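Local coordinates for endo-1,4-beta-xylanase C (Paenibacillus barcinonensis, PDB 4XUT), which hydrolyses internal beta-1,4-xylosidic linkages in xylan, this piece being a carbohydrate-binding module (CBM22) separate from its catalytic domain, at residues A[53-58]-A[146-151]. Sequence-based numbering, arbitrary orientation.
Sequences SSRSET and AETPWK. With BGC (beta-D-glucopyranose), chain D.
Arg55 and Thr148 meet through a nearly straight hydrogen bond, NH2 to OG1 at 3.0 Å, with the hydroxyl oxygen in the guanidinium plane, 1° out of it. OG1 also bonds to Asp160 O. The arginine chain bends at chi3 (65°); its NH1 bonds to the carbonyl oxygens of Asp160 and Ile162, and NE to that of His60. A lysine in place of Arg55 would probably leave several of these oxygens without a donor and the 53-58 loop less firmly tied to Thr148. Thr148 N donates to Thr58 O at 3.1 Å. With OG1 set between its backbone N and carbonyl carbon (chi1 58°), Thr58 packs CG2 against Pro149 O at 3.3 Å, while OG1 donates to a water at 2.7 Å. That water in turn donates to Glu147 OE1 and Thr148 O. Glu147 OE1 lies 2.6 Å from O3 of the bound glucose, and OE2 bonds to Ser96. The sugar's O6 sits over one face of the poorly ordered Trp150, offset toward the rim, consistent with a sugar-binding surface here. The contact joins the loop between strands 48-53 and 63-65 to the end of strand 139-147 and the loop after it, with Thr148 and Pro149 also touching strand 90-101 and Arg55 reaching Phe164 of strand 164-173.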
ATOM      1  N   SER A  53       2.155   6.374  10.126  1.00 17.48           N
ATOM      2  CA  SER A  53       3.230   6.776  11.018  1.00 18.30           C
ATOM      3  C   SER A  53       3.372   5.803  12.149  1.00 17.19           C
ATOM      4  O   SER A  53       2.711   4.765  12.176  1.00 17.21           O
ATOM      5  CB  SER A  53       2.950   8.184  11.547  1.00 19.89           C
ATOM      6  OG  SER A  53       1.755   8.193  12.313  1.00 19.58           O
ATOM      7  N   SER A  54       4.290   6.075  13.072  1.00 17.27           N
ATOM      8  CA  SER A  54       4.578   5.110  14.145  1.00 18.03           C
ATOM      9  C   SER A  54       4.982   3.741  13.566  1.00 15.95           C
ATOM     10  O   SER A  54       4.712   2.696  14.156  1.00 16.64           O
ATOM     11  CB  SER A  54       3.395   4.960  15.114  1.00 20.67           C
ATOM     12  OG  SER A  54       3.342   6.028  16.027  1.00 23.89           O
ATOM     13  N   ARG A  55       5.647   3.776  12.416  1.00 15.72           N
ATOM     14  CA  ARG A  55       6.195   2.576  11.805  1.00 16.87           C
ATOM     15  C   ARG A  55       7.502   2.143  12.540  1.00 17.35           C
ATOM     16  O   ARG A  55       8.339   2.967  12.875  1.00 17.64           O
ATOM     17  CB  ARG A  55       6.500   2.850  10.327  1.00 16.65           C
ATOM     18  CG  ARG A  55       5.312   3.296   9.482  1.00 16.14           C
ATOM     19  CD  ARG A  55       5.738   3.649   8.058  1.00 16.22           C
ATOM     20  NE  ARG A  55       6.240   2.453   7.369  1.00 16.66           N
ATOM     21  CZ  ARG A  55       7.413   2.322   6.750  1.00 16.14           C
ATOM     22  NH1 ARG A  55       8.290   3.328   6.634  1.00 15.79           N
ATOM     23  NH2 ARG A  55       7.701   1.142   6.210  1.00 16.45           N
ATOM     24  N   SER A  56       7.604   0.874  12.867  1.00 17.59           N
ATOM     25  CA  SER A  56       8.798   0.295  13.517  1.00 18.67           C
ATOM     26  C   SER A  56       9.276  -0.999  12.861  1.00 18.20           C
ATOM     27  O   SER A  56      10.186  -1.675  13.367  1.00 17.89           O
ATOM     28  CB  SER A  56       8.500   0.124  15.006  1.00 20.18           C
ATOM     29  OG  SER A  56       7.438  -0.766  15.236  1.00 21.89           O
ATOM     30  N   GLU A  57       8.697  -1.302  11.699  1.00 17.01           N
ATOM     31  CA  GLU A  57       9.147  -2.355  10.806  1.00 16.89           C
ATOM     32  C   GLU A  57       9.018  -1.832   9.360  1.00 17.75           C
ATOM     33  O   GLU A  57       8.149  -0.994   9.080  1.00 17.17           O
ATOM     34  CB  GLU A  57       8.311  -3.631  10.992  1.00 17.80           C
ATOM     35  CG  GLU A  57       8.275  -4.206  12.411  1.00 19.21           C
ATOM     36  CD  GLU A  57       9.606  -4.802  12.894  1.00 20.82           C
ATOM     37  OE1 GLU A  57      10.564  -4.948  12.103  1.00 22.62           O
ATOM     38  OE2 GLU A  57       9.701  -5.102  14.109  1.00 21.04           O
ATOM     39  N   THR A  58       9.847  -2.353   8.445  1.00 16.90           N
ATOM     40  CA  THR A  58       9.797  -1.946   7.030  1.00 18.56           C
ATOM     41  C   THR A  58       8.461  -2.313   6.399  1.00 17.62           C
ATOM     42  O   THR A  58       7.987  -1.638   5.498  1.00 17.76           O
ATOM     43  CB  THR A  58      10.914  -2.575   6.173  1.00 19.33           C
ATOM     44  OG1 THR A  58      10.837  -4.007   6.242  1.00 20.29           O
ATOM     45  CG2 THR A  58      12.259  -2.130   6.654  1.00 20.40           C
ATOM     46  N   ALA A 146       1.435  -0.603   0.925  1.00 13.17           N
ATOM     47  CA  ALA A 146       2.671   0.123   0.641  1.00 13.18           C
ATOM     48  C   ALA A 146       3.601  -0.091   1.808  1.00 14.26           C
ATOM     49  O   ALA A 146       3.167  -0.219   2.939  1.00 14.34           O
ATOM     50  CB  ALA A 146       2.419   1.585   0.427  1.00 13.63           C
ATOM     51  N   GLU A 147       4.888  -0.127   1.512  1.00 14.91           N
ATOM     52  CA  GLU A 147       5.901  -0.424   2.523  1.00 15.44           C
ATOM     53  C   GLU A 147       7.249   0.090   2.022  1.00 16.35           C
ATOM     54  O   GLU A 147       7.343   0.628   0.943  1.00 16.76           O
ATOM     55  CB  GLU A 147       5.985  -1.928   2.778  1.00 16.27           C
ATOM     56  CG  GLU A 147       6.448  -2.721   1.570  1.00 17.22           C
ATOM     57  CD  GLU A 147       6.627  -4.204   1.817  1.00 19.48           C
ATOM     58  OE1 GLU A 147       6.731  -4.665   2.983  1.00 19.98           O
ATOM     59  OE2 GLU A 147       6.692  -4.916   0.806  1.00 19.87           O
ATOM     60  N   THR A 148       8.277  -0.019   2.851  1.00 16.56           N
ATOM     61  CA  THR A 148       9.638   0.262   2.409  1.00 17.27           C
ATOM     62  C   THR A 148      10.370  -1.056   2.218  1.00 18.99           C
ATOM     63  O   THR A 148       9.898  -2.076   2.733  1.00 18.81           O
ATOM     64  CB  THR A 148      10.394   1.209   3.388  1.00 16.45           C
ATOM     65  OG1 THR A 148      10.243   0.744   4.724  1.00 16.49           O
ATOM     66  CG2 THR A 148       9.837   2.604   3.289  1.00 17.00           C
ATOM     67  N   PRO A 149      11.540  -1.041   1.523  1.00 22.32           N
ATOM     68  CA  PRO A 149      12.234  -2.302   1.238  1.00 25.24           C
ATOM     69  C   PRO A 149      12.605  -3.085   2.495  1.00 28.65           C
ATOM     70  O   PRO A 149      13.004  -2.488   3.501  1.00 26.62           O
ATOM     71  CB  PRO A 149      13.491  -1.841   0.504  1.00 25.07           C
ATOM     72  CG  PRO A 149      13.024  -0.646  -0.261  1.00 24.51           C
ATOM     73  CD  PRO A 149      12.149   0.061   0.752  1.00 22.92           C
ATOM     74  N   TRP A 150      12.436  -4.398   2.412  1.00 37.03           N
ATOM     75  CA  TRP A 150      12.624  -5.286   3.535  1.00 47.18           C
ATOM     76  C   TRP A 150      14.020  -5.223   4.141  1.00 52.43           C
ATOM     77  O   TRP A 150      15.024  -5.155   3.446  1.00 51.09           O
ATOM     78  CB  TRP A 150      12.269  -6.720   3.177  1.00 54.48           C
ATOM     79  CG  TRP A 150      12.191  -7.566   4.454  1.00 65.46           C
ATOM     80  CD1 TRP A 150      11.103  -7.758   5.288  1.00 67.81           C
ATOM     81  CD2 TRP A 150      13.275  -8.255   5.058  1.00 73.78           C
ATOM     82  NE1 TRP A 150      11.460  -8.561   6.350  1.00 71.67           N
ATOM     83  CE2 TRP A 150      12.789  -8.877   6.234  1.00 76.41           C
ATOM     84  CE3 TRP A 150      14.618  -8.417   4.708  1.00 78.63           C
ATOM     85  CZ2 TRP A 150      13.610  -9.662   7.057  1.00 79.10           C
ATOM     86  CZ3 TRP A 150      15.436  -9.190   5.522  1.00 81.57           C
ATOM     87  CH2 TRP A 150      14.927  -9.810   6.682  1.00 81.71           C
ATOM     88  N   LYS A 151      14.037  -5.237   5.468  1.00 63.34           N
ATOM     89  CA  LYS A 151      15.242  -5.419   6.276  1.00 73.28           C
ATOM     90  C   LYS A 151      14.865  -6.180   7.541  1.00 80.00           C
ATOM     91  O   LYS A 151      13.767  -5.979   8.084  1.00 81.72           O
ATOM     92  CB  LYS A 151      15.841  -4.074   6.673  1.00 75.30           C
ATOM     93  CG  LYS A 151      16.572  -3.375   5.547  1.00 75.55           C
ATOM     94  CD  LYS A 151      17.507  -2.303   6.076  1.00 74.80           C
ATOM     95  CE  LYS A 151      18.411  -1.760   4.984  1.00 75.07           C
ATOM     96  NZ  LYS A 151      17.655  -1.196   3.833  1.00 74.12           N
TER
HETATM   97  C2  BGC D   2       6.392  -8.480   4.947  1.00 40.75           C
HETATM   98  C3  BGC D   2       6.939  -8.596   3.538  1.00 39.68           C
HETATM   99  C4  BGC D   2       8.234  -9.404   3.565  1.00 41.50           C
HETATM  100  C5  BGC D   2       8.012 -10.706   4.364  1.00 39.49           C
HETATM  101  C6  BGC D   2       9.210 -11.696   4.449  1.00 41.91           C
HETATM  102  C1  BGC D   2       6.293  -9.748   5.779  1.00 40.93           C
HETATM  103  O2  BGC D   2       5.089  -7.926   4.879  1.00 44.62           O
HETATM  104  O3  BGC D   2       7.127  -7.275   2.976  1.00 42.64           O
HETATM  105  O4  BGC D   2       8.616  -9.603   2.194  1.00 43.61           O
HETATM  106  O5  BGC D   2       7.553 -10.406   5.703  1.00 44.58           O
HETATM  107  O6  BGC D   2      10.408 -11.208   5.083  1.00 45.56           O
HETATM  108  O   HOH W   1      11.389  -4.547   9.381  1.00 24.77           O
HETATM  109  O   HOH W   2       9.290  -4.517   4.051  1.00 25.51           O